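Side-chain contacts in pyocin S5 (Pseudomonas aeruginosa PAO1, PDB 6THK), which probably kills related bacteria by forming channels that depolarise their cytoplasmic membrane, as other channel-forming colicins do: residues E317-D322 against F406-G411; A328-E333 against A460-T465; A340-M345 against I467-F472; R347-G352 against A477-M482; A420-E425 against V455-A460. The protein carries 1 engineered substitution. All coordinates share one frame; numbering follows the deposited sequence.

Contact 1 of 5, residues E317-D322 against F406-G411; sequences EQALQD and FSKGFG
Lys408 reaches across toward helix 272-338 with its chain stretched out, and its ammonium end arrives beside the methyl of Ala319, NZ lying 3.8 Å from CB. A first torsion of -94° sets the chain on its course, and the remaining three torsions are all close to anti, which gives the lysine its full reach. Leu320 comes back the other way. Its CG stands anti to the backbone N (chi1 -177°), and CD1 is carried to 3.9 Å from the carbonyl oxygen of Lys408. The lysine end and the leucine end thus land on different atoms of the facing helix; the nearest CA pair is Leu320 and Lys408, 6.2 Å apart. Ala319, with only a methyl, leaves room for the lysine end to lie close by. The Lys408 oxygen accepts the hydrogen bond of Gly411 N, part of a Schellman motif, whereas CD1 only touches it; glycine fits there because its phi is positive. On helix 272-338, Gln318 NE2 bonds Asp322 OD1 at 3.0 Å, meeting it from above the carboxylate plane. The contact ties this long helix, predicted coiled coil up to residue 320, to helix 396-409 of the colicin-type pore-forming domain. No hydrogen bond or ion pair joins the two segments, which implies that this surface contact rests on van der Waals touch, with a lysine whose charge can stay near water.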
# COMPACT_ATOMS: atom_id res chain seq x y z
N GLU A 317 -31.43 10.84 8.18
CA GLU A 317 -32.21 11.67 7.26
C GLU A 317 -33.60 11.08 7.06
O GLU A 317 -34.54 11.83 6.79
CB GLU A 317 -31.50 11.84 5.91
CG GLU A 317 -30.76 13.16 5.77
CD GLU A 317 -31.56 14.41 6.08
OE1 GLU A 317 -32.39 14.82 5.24
OE2 GLU A 317 -31.37 14.98 7.18
N GLN A 318 -33.75 9.75 7.21
CA GLN A 318 -35.05 9.11 7.09
C GLN A 318 -35.90 9.39 8.35
O GLN A 318 -37.09 9.69 8.22
CB GLN A 318 -34.92 7.61 6.77
CG GLN A 318 -36.23 6.92 6.34
CD GLN A 318 -36.96 7.59 5.19
OE1 GLN A 318 -36.36 7.99 4.18
NE2 GLN A 318 -38.27 7.71 5.31
N ALA A 319 -35.28 9.36 9.55
CA ALA A 319 -35.91 9.66 10.84
C ALA A 319 -36.45 11.10 10.83
O ALA A 319 -37.55 11.33 11.35
CB ALA A 319 -34.92 9.46 11.97
N LEU A 320 -35.69 12.04 10.22
CA LEU A 320 -36.05 13.45 10.04
C LEU A 320 -37.27 13.59 9.11
O LEU A 320 -38.17 14.37 9.39
CB LEU A 320 -34.87 14.26 9.48
CG LEU A 320 -35.10 15.76 9.32
CD1 LEU A 320 -35.02 16.48 10.68
CD2 LEU A 320 -34.14 16.38 8.35
N GLN A 321 -37.29 12.84 8.00
CA GLN A 321 -38.41 12.86 7.06
C GLN A 321 -39.65 12.20 7.63
O GLN A 321 -40.76 12.61 7.30
CB GLN A 321 -38.02 12.28 5.69
CG GLN A 321 -37.05 13.15 4.86
CD GLN A 321 -37.34 14.64 4.84
OE1 GLN A 321 -36.48 15.47 5.18
NE2 GLN A 321 -38.55 15.03 4.45
N ASP A 322 -39.46 11.18 8.50
CA ASP A 322 -40.53 10.45 9.18
C ASP A 322 -41.12 11.32 10.30
O ASP A 322 -42.28 11.17 10.65
CB ASP A 322 -40.02 9.10 9.73
CG ASP A 322 -39.72 8.05 8.66
OD1 ASP A 322 -40.26 8.18 7.53
OD2 ASP A 322 -38.93 7.11 8.95
N PHE A 406 -41.89 15.65 17.14
CA PHE A 406 -42.34 17.03 16.87
C PHE A 406 -41.15 17.99 16.88
O PHE A 406 -41.06 18.83 15.98
CB PHE A 406 -43.44 17.50 17.85
CG PHE A 406 -44.80 16.85 17.65
CD1 PHE A 406 -45.45 16.92 16.42
CD2 PHE A 406 -45.44 16.21 18.70
CE1 PHE A 406 -46.69 16.31 16.23
CE2 PHE A 406 -46.69 15.60 18.52
CZ PHE A 406 -47.31 15.67 17.29
N SER A 407 -40.22 17.81 17.84
CA SER A 407 -39.00 18.63 17.95
C SER A 407 -38.12 18.50 16.71
O SER A 407 -37.59 19.51 16.23
CB SER A 407 -38.21 18.28 19.21
OG SER A 407 -38.94 18.63 20.38
N LYS A 408 -37.97 17.28 16.18
CA LYS A 408 -37.21 17.02 14.96
C LYS A 408 -37.90 17.74 13.78
O LYS A 408 -37.25 18.54 13.12
CB LYS A 408 -37.12 15.52 14.71
CG LYS A 408 -35.85 14.89 15.28
CD LYS A 408 -35.69 13.42 14.86
CE LYS A 408 -34.51 12.77 15.54
NZ LYS A 408 -34.42 11.32 15.21
N GLY A 409 -39.21 17.54 13.61
CA GLY A 409 -40.02 18.17 12.57
C GLY A 409 -39.88 19.68 12.51
O GLY A 409 -39.77 20.25 11.42
N PHE A 410 -39.86 20.33 13.70
CA PHE A 410 -39.70 21.78 13.87
C PHE A 410 -38.23 22.22 13.85
O PHE A 410 -37.94 23.42 13.84
CB PHE A 410 -40.38 22.27 15.17
CG PHE A 410 -41.87 22.01 15.28
CD1 PHE A 410 -42.71 22.17 14.18
CD2 PHE A 410 -42.44 21.69 16.51
CE1 PHE A 410 -44.08 21.94 14.29
CE2 PHE A 410 -43.82 21.47 16.62
CZ PHE A 410 -44.63 21.60 15.51
N GLY A 411 -37.31 21.26 13.83
CA GLY A 411 -35.88 21.55 13.81
C GLY A 411 -35.39 22.31 15.03
O GLY A 411 -34.72 23.34 14.90

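Contact 2 of 5, residues A328-E333 against A460-T465; sequences ADFYKE and ATATAT. With ZN (zinc ion), chain J.
Phe330 points its ring from helix 272-338 at Ala462 and Thr463 on helix 451-464, one of the two helices that, as in other channel-forming colicins, probably form the hydrophobic hairpin of the pore-forming domain. With CG anti to the backbone N (chi1 173°), the ring extends straight across the gap. Its edge meets the Ala462 methyl almost in the ring plane, CZ to CB being 4.0 Å, while CE1 lies 3.6 Å from Thr463 CG2, which approaches obliquely. A large flat ring is well matched to small partners here: the CA atoms of Phe330 and Thr463 are 8.6 Å apart, and the ring bridges that distance. The next shell sets the threonine. Its hydroxyl turns back to its own helix, OG1 donating to Ala460 O at 2.7 Å and also bonding Ser402 OG, so the methyl is left to face the ring. Thr465 OG1 likewise turns back, to Thr461 O, four residues earlier, and that carbonyl takes the amide of Ala464 as well; both hydroxyls thus bond to backbone carbonyls of their own segment. Phe330 is further enclosed by Phe459 and by Phe472 of helix 468-481. On the outer side of helix 272-338, Lys332 forms a salt bridge with Asp329, and Glu333 bends at chi2 to share a zinc ion with Glu336, its OE1 lying 2.3 Å from the metal.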
# COMPACT_ATOMS: atom_id res chain seq x y z
N ALA A 328 -47.11 16.35 9.94
CA ALA A 328 -48.19 16.51 8.94
C ALA A 328 -49.39 15.61 9.24
O ALA A 328 -50.53 16.04 9.09
CB ALA A 328 -47.66 16.22 7.54
N ASP A 329 -49.13 14.38 9.67
CA ASP A 329 -50.19 13.44 10.00
C ASP A 329 -50.95 13.86 11.25
O ASP A 329 -52.15 13.63 11.37
CB ASP A 329 -49.61 12.05 10.21
CG ASP A 329 -49.30 11.35 8.92
OD1 ASP A 329 -49.22 12.04 7.89
OD2 ASP A 329 -49.13 10.12 8.92
N PHE A 330 -50.26 14.50 12.18
CA PHE A 330 -50.88 14.92 13.42
C PHE A 330 -52.02 15.90 13.16
O PHE A 330 -53.05 15.81 13.79
CB PHE A 330 -49.83 15.54 14.35
CG PHE A 330 -50.39 16.16 15.59
CD1 PHE A 330 -50.90 15.37 16.60
CD2 PHE A 330 -50.37 17.52 15.76
CE1 PHE A 330 -51.40 15.94 17.75
CE2 PHE A 330 -50.86 18.09 16.91
CZ PHE A 330 -51.38 17.31 17.90
N TYR A 331 -51.82 16.83 12.23
CA TYR A 331 -52.87 17.77 11.89
C TYR A 331 -54.07 17.06 11.28
O TYR A 331 -55.20 17.43 11.55
CB TYR A 331 -52.35 18.85 10.95
CG TYR A 331 -51.20 19.65 11.51
CD1 TYR A 331 -51.37 20.46 12.61
CD2 TYR A 331 -49.95 19.59 10.93
CE1 TYR A 331 -50.32 21.19 13.12
CE2 TYR A 331 -48.90 20.31 11.44
CZ TYR A 331 -49.09 21.11 12.53
OH TYR A 331 -48.05 21.83 13.03
N LYS A 332 -53.82 16.07 10.44
CA LYS A 332 -54.90 15.31 9.82
C LYS A 332 -55.71 14.56 10.86
O LYS A 332 -56.93 14.58 10.84
CB LYS A 332 -54.35 14.32 8.81
CG LYS A 332 -53.90 14.92 7.49
CD LYS A 332 -53.32 13.86 6.59
CE LYS A 332 -52.20 14.42 5.73
NZ LYS A 332 -50.93 13.65 5.89
N GLU A 333 -55.01 13.92 11.80
CA GLU A 333 -55.64 13.16 12.87
C GLU A 333 -56.45 14.06 13.78
O GLU A 333 -57.49 13.68 14.29
CB GLU A 333 -54.63 12.34 13.65
CG GLU A 333 -55.25 11.41 14.68
CD GLU A 333 -56.07 10.30 14.05
OE1 GLU A 333 -55.58 9.66 13.10
OE2 GLU A 333 -57.20 10.06 14.51
N ALA A 460 -47.42 16.85 21.85
CA ALA A 460 -47.05 15.54 22.46
C ALA A 460 -48.10 15.12 23.51
O ALA A 460 -48.44 13.93 23.60
CB ALA A 460 -45.66 15.61 23.10
N THR A 461 -48.66 16.11 24.22
CA THR A 461 -49.74 15.94 25.20
C THR A 461 -51.02 15.37 24.55
O THR A 461 -51.57 14.41 25.08
CB THR A 461 -49.99 17.27 25.92
OG1 THR A 461 -48.77 17.66 26.55
CG2 THR A 461 -51.07 17.17 26.97
N ALA A 462 -51.48 15.93 23.41
CA ALA A 462 -52.68 15.47 22.69
C ALA A 462 -52.58 14.02 22.23
O ALA A 462 -53.60 13.38 22.05
CB ALA A 462 -52.94 16.36 21.49
N THR A 463 -51.34 13.51 22.02
CA THR A 463 -51.08 12.14 21.52
C THR A 463 -50.95 11.06 22.62
O THR A 463 -51.03 9.87 22.32
CB THR A 463 -49.82 12.10 20.63
OG1 THR A 463 -48.68 12.24 21.47
CG2 THR A 463 -49.83 13.15 19.50
N ALA A 464 -50.69 11.48 23.86
CA ALA A 464 -50.46 10.55 24.98
C ALA A 464 -51.52 10.61 26.08
O ALA A 464 -51.45 9.84 27.03
CB ALA A 464 -49.09 10.83 25.57
N THR A 465 -52.50 11.52 25.94
CA THR A 465 -53.51 11.79 26.97
C THR A 465 -54.95 11.81 26.40
O THR A 465 -55.14 12.37 25.31
CB THR A 465 -53.22 13.22 27.51
OG1 THR A 465 -51.83 13.46 27.56
CG2 THR A 465 -53.80 13.51 28.85
ZN ZN J . -57.06 8.62 11.66

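Contact 3 of 5, residues A340-M345 against I467-F472; sequences ARTSEM and IGILGF
Thr342 stands between Ile469 and Phe472 and touches both, using a different branch for each. The apolar part of the contact is made by its methyl: a chi1 of -52° puts OG1 beside the backbone N and leaves CG2 anti to it, directed at the edge of the Phe472 ring, near the ring plane, 3.6 Å from CD2 and 3.8 Å from CE2. The mixed part is made by the hydroxyl, which lies against the end of Ile469, with OG1 3.5 Å from CD1 and 3.7 Å from CG1. No hydrogen bond crosses between the segments, so OG1 meets only hydrocarbon on this side. Ile469 gets there because its longer branch is extended, both torsions being close to anti. Threonine suits the position because its two short branches can meet two neighbours at once, between helices whose nearest CA atoms are 7.8 Å apart. The polar interactions lie on the other flank, where Ser343 OG bonds the carbonyl oxygen of Tyr331 and so ties helix 340-353 to the last two turns of helix 272-338. Backbone shape matters too: Gly468 has a positive phi, easy for glycine. Helix 340-353 thereby packs against the start of helix 468-481, which shares with helix 451-464 a predicted membrane-spanning stretch, consistent with the buried hydrophobic hairpin characteristic of channel-forming colicins.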
# COMPACT_ATOMS: atom_id res chain seq x y z
N ALA A 340 -61.94 20.58 11.75
CA ALA A 340 -61.14 21.55 10.97
C ALA A 340 -60.60 22.74 11.76
O ALA A 340 -59.41 23.04 11.64
CB ALA A 340 -61.94 22.04 9.77
N ARG A 341 -61.45 23.40 12.56
CA ARG A 341 -61.08 24.59 13.35
C ARG A 341 -59.99 24.34 14.42
O ARG A 341 -59.16 25.24 14.64
CB ARG A 341 -62.33 25.21 13.99
CG ARG A 341 -62.10 26.64 14.48
CD ARG A 341 -63.27 27.23 15.20
NE ARG A 341 -62.86 28.46 15.86
CZ ARG A 341 -63.67 29.27 16.53
NH1 ARG A 341 -64.97 28.99 16.62
NH2 ARG A 341 -63.21 30.38 17.09
N THR A 342 -60.00 23.17 15.11
CA THR A 342 -59.00 22.84 16.12
C THR A 342 -57.64 22.61 15.45
O THR A 342 -56.63 23.16 15.91
CB THR A 342 -59.46 21.69 17.03
OG1 THR A 342 -60.76 22.02 17.56
CG2 THR A 342 -58.51 21.47 18.22
N SER A 343 -57.64 21.87 14.32
CA SER A 343 -56.46 21.59 13.51
C SER A 343 -55.83 22.85 12.90
O SER A 343 -54.60 22.96 12.81
CB SER A 343 -56.80 20.62 12.39
OG SER A 343 -55.59 20.01 11.98
N GLU A 344 -56.68 23.79 12.47
CA GLU A 344 -56.24 25.07 11.93
C GLU A 344 -55.62 25.87 13.09
O GLU A 344 -54.62 26.54 12.90
CB GLU A 344 -57.44 25.81 11.28
CG GLU A 344 -57.15 27.20 10.73
CD GLU A 344 -56.02 27.37 9.71
OE1 GLU A 344 -55.80 26.44 8.89
OE2 GLU A 344 -55.39 28.45 9.71
N MET A 345 -56.21 25.79 14.29
CA MET A 345 -55.66 26.47 15.47
C MET A 345 -54.29 25.87 15.87
O MET A 345 -53.39 26.62 16.19
CB MET A 345 -56.66 26.48 16.63
CG MET A 345 -56.19 27.28 17.85
SD MET A 345 -55.79 28.98 17.41
CE MET A 345 -54.15 29.14 18.16
N ILE A 467 -57.11 13.93 26.64
CA ILE A 467 -57.28 15.35 26.96
C ILE A 467 -58.65 15.95 26.47
O ILE A 467 -59.25 16.77 27.21
CB ILE A 467 -56.04 16.20 26.51
CG1 ILE A 467 -56.10 17.58 27.13
CG2 ILE A 467 -55.81 16.25 24.99
CD1 ILE A 467 -54.95 18.02 27.62
N GLY A 468 -59.13 15.53 25.31
CA GLY A 468 -60.37 16.03 24.74
C GLY A 468 -60.18 17.37 24.05
O GLY A 468 -59.13 18.00 24.18
N ILE A 469 -61.22 17.83 23.33
CA ILE A 469 -61.19 19.07 22.53
C ILE A 469 -60.97 20.31 23.41
O ILE A 469 -60.19 21.18 23.02
CB ILE A 469 -62.43 19.22 21.56
CG1 ILE A 469 -62.21 20.35 20.54
CG2 ILE A 469 -63.80 19.34 22.30
CD1 ILE A 469 -63.27 20.51 19.44
N LEU A 470 -61.65 20.36 24.54
CA LEU A 470 -61.56 21.46 25.48
C LEU A 470 -60.17 21.55 26.10
O LEU A 470 -59.53 22.58 26.03
CB LEU A 470 -62.62 21.35 26.57
CG LEU A 470 -62.60 22.45 27.62
CD1 LEU A 470 -62.71 23.81 26.98
CD2 LEU A 470 -63.69 22.25 28.65
N GLY A 471 -59.72 20.47 26.73
CA GLY A 471 -58.38 20.42 27.29
C GLY A 471 -57.32 20.79 26.26
O GLY A 471 -56.43 21.60 26.55
N PHE A 472 -57.43 20.26 25.02
CA PHE A 472 -56.43 20.57 23.97
C PHE A 472 -56.42 22.05 23.58
O PHE A 472 -55.36 22.60 23.38
CB PHE A 472 -56.56 19.65 22.75
CG PHE A 472 -55.53 19.92 21.66
CD1 PHE A 472 -54.17 19.85 21.93
CD2 PHE A 472 -55.94 20.17 20.35
CE1 PHE A 472 -53.23 20.06 20.92
CE2 PHE A 472 -54.99 20.39 19.34
CZ PHE A 472 -53.64 20.33 19.63

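Contact 4 of 5, residues R347-G352 against A477-M482; sequences RQLAEG and AVTGAM
Leu349, Thr479 and Gly480 make this contact without a ring or other flat side chain among them; the flat group met is the Thr479-Gly480 peptide, over whose face CD1 of Leu349 sits near Gly480 N. CD1 of Leu349 lies 3.9 Å from Gly480 CA and 4.0 Å from Gly480 N. The other methyl, CD2, meets Thr479 CG2 at 4.0 Å, so the fork of the leucine straddles two consecutive residues of helix 468-481. Leu349 CG is anti to the backbone N (chi1 -175°), which sends the fork directly across, and the two side chains, Leu349 and Thr479, meet at about a right angle. Gly480 offers bare backbone to the leucine methyl, and the CA atoms of Leu349 and Gly480 are 6.8 Å apart. Thr479 presents its methyl to the leucine while its OG1 bonds the carbonyl oxygen of Val475 one turn back. The contact joins helix 340-353 to helix 468-481 within the colicin-type pore-forming domain. All three touching residues are buried, and what meets is hydrocarbon and backbone, so the contact depends on shape and exclusion of water, with the one hydroxyl already satisfied inside its own helix.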
# COMPACT_ATOMS: atom_id res chain seq x y z
N ARG A 347 -52.23 24.27 13.74
CA ARG A 347 -51.34 24.69 12.64
C ARG A 347 -50.90 26.16 12.77
O ARG A 347 -49.74 26.45 12.51
CB ARG A 347 -51.98 24.42 11.28
CG ARG A 347 -50.98 24.48 10.14
CD ARG A 347 -51.67 24.28 8.81
NE ARG A 347 -52.20 22.92 8.65
CZ ARG A 347 -51.47 21.88 8.26
NH1 ARG A 347 -50.17 22.02 8.02
NH2 ARG A 347 -52.04 20.69 8.09
N GLN A 348 -51.81 27.06 13.18
CA GLN A 348 -51.46 28.46 13.38
C GLN A 348 -50.56 28.62 14.61
O GLN A 348 -49.67 29.48 14.59
CB GLN A 348 -52.70 29.34 13.52
CG GLN A 348 -53.35 29.67 12.17
CD GLN A 348 -54.26 30.87 12.30
OE1 GLN A 348 -53.83 31.94 12.72
NE2 GLN A 348 -55.53 30.70 11.97
N LEU A 349 -50.75 27.76 15.65
CA LEU A 349 -49.90 27.78 16.84
C LEU A 349 -48.46 27.44 16.45
O LEU A 349 -47.56 28.19 16.78
CB LEU A 349 -50.43 26.85 17.96
CG LEU A 349 -49.67 26.90 19.30
CD1 LEU A 349 -49.87 28.25 20.00
CD2 LEU A 349 -50.15 25.80 20.23
N ALA A 350 -48.27 26.33 15.70
CA ALA A 350 -46.98 25.85 15.20
C ALA A 350 -46.27 26.83 14.26
O ALA A 350 -45.03 26.98 14.34
CB ALA A 350 -47.14 24.50 14.54
N GLU A 351 -47.04 27.47 13.34
CA GLU A 351 -46.49 28.43 12.37
C GLU A 351 -46.12 29.77 13.02
O GLU A 351 -45.11 30.37 12.66
CB GLU A 351 -47.48 28.66 11.23
CG GLU A 351 -46.95 29.54 10.10
CD GLU A 351 -45.63 29.12 9.45
OE1 GLU A 351 -45.31 27.90 9.43
OE2 GLU A 351 -44.96 30.01 8.89
N GLY A 352 -46.96 30.24 13.94
CA GLY A 352 -46.74 31.49 14.65
C GLY A 352 -45.60 31.45 15.65
O GLY A 352 -45.19 32.50 16.13
N ALA A 477 -54.11 27.51 24.33
CA ALA A 477 -54.29 28.87 24.84
C ALA A 477 -53.16 29.27 25.80
O ALA A 477 -52.54 30.33 25.64
CB ALA A 477 -55.65 29.01 25.51
N VAL A 478 -52.85 28.36 26.70
CA VAL A 478 -51.79 28.51 27.69
C VAL A 478 -50.40 28.59 27.02
O VAL A 478 -49.59 29.44 27.37
CB VAL A 478 -51.92 27.37 28.71
CG1 VAL A 478 -50.58 26.89 29.18
CG2 VAL A 478 -52.80 27.79 29.87
N THR A 479 -50.14 27.70 26.07
CA THR A 479 -48.90 27.66 25.25
C THR A 479 -48.78 28.98 24.44
O THR A 479 -47.70 29.55 24.38
CB THR A 479 -48.95 26.44 24.31
OG1 THR A 479 -49.04 25.27 25.11
CG2 THR A 479 -47.76 26.34 23.38
N GLY A 480 -49.90 29.42 23.84
CA GLY A 480 -49.99 30.64 23.04
C GLY A 480 -49.64 31.91 23.81
O GLY A 480 -48.99 32.79 23.25
N ALA A 481 -50.06 32.01 25.09
CA ALA A 481 -49.72 33.15 25.97
C ALA A 481 -48.20 33.27 26.19
O ALA A 481 -47.67 34.34 26.49
CB ALA A 481 -50.40 32.97 27.33
N MET A 482 -47.49 32.15 26.01
CA MET A 482 -46.05 32.05 26.20
C MET A 482 -45.28 32.38 24.91
O MET A 482 -44.04 32.43 24.94
CB MET A 482 -45.73 30.63 26.66
CG MET A 482 -44.59 30.57 27.61
SD MET A 482 -45.07 31.13 29.23
CE MET A 482 -43.61 32.03 29.71

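Contact 5 of 5, residues A420-E425 against V455-A460; sequences ASLYQE and VGIAFA
Ile457 meets Leu422 and Tyr423, and all three residues are buried. In this packed part Leu422 CD2 lies 4.1 Å from Ile457 CG2, and the side chains approach at a slant. Both groups stand anti to their own backbone N, leucine with chi1 at -178° and CG2 of isoleucine likewise, so each leans outward to bridge helices whose nearest CA atoms are 10.0 Å apart. Branched aliphatic residues are suited to such a gap, having reach and no polar group to satisfy. Tyr423 extends alongside, but its OH stays 4.0 Å from Ile457 O, which is touching and not bonding; the hydroxyl is hydrogen-bonded instead to Thr461 OG1, which also bonds the Ile457 carbonyl. Threonine thus links the tyrosine to the backbone. The solvent side of helix 419-431, by contrast, carries exposed Ala420 and the polar Gln424, while Ser421 bonds Lys441. Helix 436-446 contributes Phe438 and Ile442 against Leu422, Leu403 of helix 396-409 packs on Ile457, and helix 340-353 backs helix 451-464 through Ala350, with loop residues such as Ile417 filling in between the helices around helix 451-464, most of which lies in a predicted membrane-spanning stretch.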
# COMPACT_ATOMS: atom_id res chain seq x y z
N ALA A 420 -43.96 14.53 34.17
CA ALA A 420 -44.88 14.36 35.30
C ALA A 420 -44.94 15.65 36.13
O ALA A 420 -46.03 16.06 36.49
CB ALA A 420 -44.43 13.18 36.16
N SER A 421 -43.79 16.33 36.34
CA SER A 421 -43.70 17.59 37.08
C SER A 421 -44.47 18.69 36.39
O SER A 421 -45.16 19.46 37.05
CB SER A 421 -42.25 18.01 37.26
OG SER A 421 -42.16 19.15 38.10
N LEU A 422 -44.33 18.75 35.07
CA LEU A 422 -44.98 19.76 34.26
C LEU A 422 -46.49 19.60 34.25
O LEU A 422 -47.23 20.55 34.44
CB LEU A 422 -44.45 19.68 32.83
CG LEU A 422 -45.04 20.72 31.89
CD1 LEU A 422 -45.00 22.07 32.56
CD2 LEU A 422 -44.27 20.73 30.58
N TYR A 423 -46.93 18.38 34.00
CA TYR A 423 -48.35 18.07 33.95
C TYR A 423 -49.05 18.27 35.27
O TYR A 423 -50.20 18.68 35.31
CB TYR A 423 -48.56 16.68 33.38
CG TYR A 423 -48.10 16.63 31.95
CD1 TYR A 423 -48.43 17.65 31.08
CD2 TYR A 423 -47.31 15.60 31.49
CE1 TYR A 423 -48.00 17.63 29.77
CE2 TYR A 423 -46.87 15.57 30.19
CZ TYR A 423 -47.23 16.59 29.33
OH TYR A 423 -46.80 16.56 28.03
N GLN A 424 -48.37 17.96 36.36
CA GLN A 424 -48.94 18.16 37.66
C GLN A 424 -49.21 19.63 37.88
O GLN A 424 -50.27 20.01 38.36
CB GLN A 424 -47.99 17.66 38.73
CG GLN A 424 -48.27 18.21 40.11
CD GLN A 424 -48.76 17.15 41.05
OE1 GLN A 424 -49.19 16.08 40.62
NE2 GLN A 424 -48.69 17.43 42.33
N GLU A 425 -48.27 20.48 37.52
CA GLU A 425 -48.48 21.92 37.67
C GLU A 425 -49.61 22.41 36.75
O GLU A 425 -50.34 23.32 37.09
CB GLU A 425 -47.18 22.75 37.71
CG GLU A 425 -47.38 24.19 38.25
CD GLU A 425 -47.59 24.28 39.76
OE1 GLU A 425 -47.34 23.25 40.41
OE2 GLU A 425 -48.02 25.36 40.30
N VAL A 455 -44.63 24.21 21.62
CA VAL A 455 -45.66 23.70 20.73
C VAL A 455 -45.57 22.19 20.63
O VAL A 455 -46.58 21.51 20.59
CB VAL A 455 -45.60 24.35 19.34
CG1 VAL A 455 -46.72 23.83 18.47
CG2 VAL A 455 -45.69 25.86 19.45
N GLY A 456 -44.35 21.65 20.60
CA GLY A 456 -44.14 20.22 20.58
C GLY A 456 -44.70 19.59 21.85
O GLY A 456 -45.32 18.54 21.80
N ILE A 457 -44.48 20.26 22.99
CA ILE A 457 -44.98 19.82 24.27
C ILE A 457 -46.51 19.80 24.24
O ILE A 457 -47.13 18.85 24.72
CB ILE A 457 -44.49 20.76 25.39
CG1 ILE A 457 -43.02 20.46 25.69
CG2 ILE A 457 -45.34 20.62 26.63
CD1 ILE A 457 -42.39 21.45 26.64
N ALA A 458 -47.11 20.84 23.68
CA ALA A 458 -48.57 20.94 23.53
C ALA A 458 -49.13 19.80 22.69
O ALA A 458 -50.10 19.15 23.08
CB ALA A 458 -48.93 22.28 22.90
N PHE A 459 -48.51 19.53 21.57
CA PHE A 459 -48.89 18.48 20.63
C PHE A 459 -48.61 17.07 21.20
O PHE A 459 -49.47 16.20 21.07
CB PHE A 459 -48.20 18.70 19.26
CG PHE A 459 -48.62 19.93 18.45
CD1 PHE A 459 -49.51 20.86 18.97
CD2 PHE A 459 -48.11 20.14 17.17
CE1 PHE A 459 -49.91 21.98 18.21
CE2 PHE A 459 -48.50 21.25 16.42
CZ PHE A 459 -49.41 22.16 16.94
N ALA A 460 -47.42 16.85 21.85
CA ALA A 460 -47.05 15.54 22.46
C ALA A 460 -48.10 15.12 23.51
O ALA A 460 -48.44 13.93 23.60
CB ALA A 460 -45.66 15.61 23.10

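In the fold
From the N terminus, helix 272-338 supplies the first segments of contacts 1 and 2, and helix 340-353 those of contacts 3 and 4. Contact 1 closes its loop first, at helix 396-409. Contact 5 then opens on helix 419-431 and closes at 455-460; it follows contact 1 in series and lies wholly within the loops of contacts 2, 3 and 4. These close next, in the order they opened, so contacts 1 to 4 all cross one another. Contact 1 ties the long helix 272-338 to helix 396-409; contacts 2 to 4 tie helices 272-338 and 340-353 to the probable hydrophobic hairpin, helices 451-464 and 468-481; contact 5, sharing Ala460 with contact 2, adds helix 419-431.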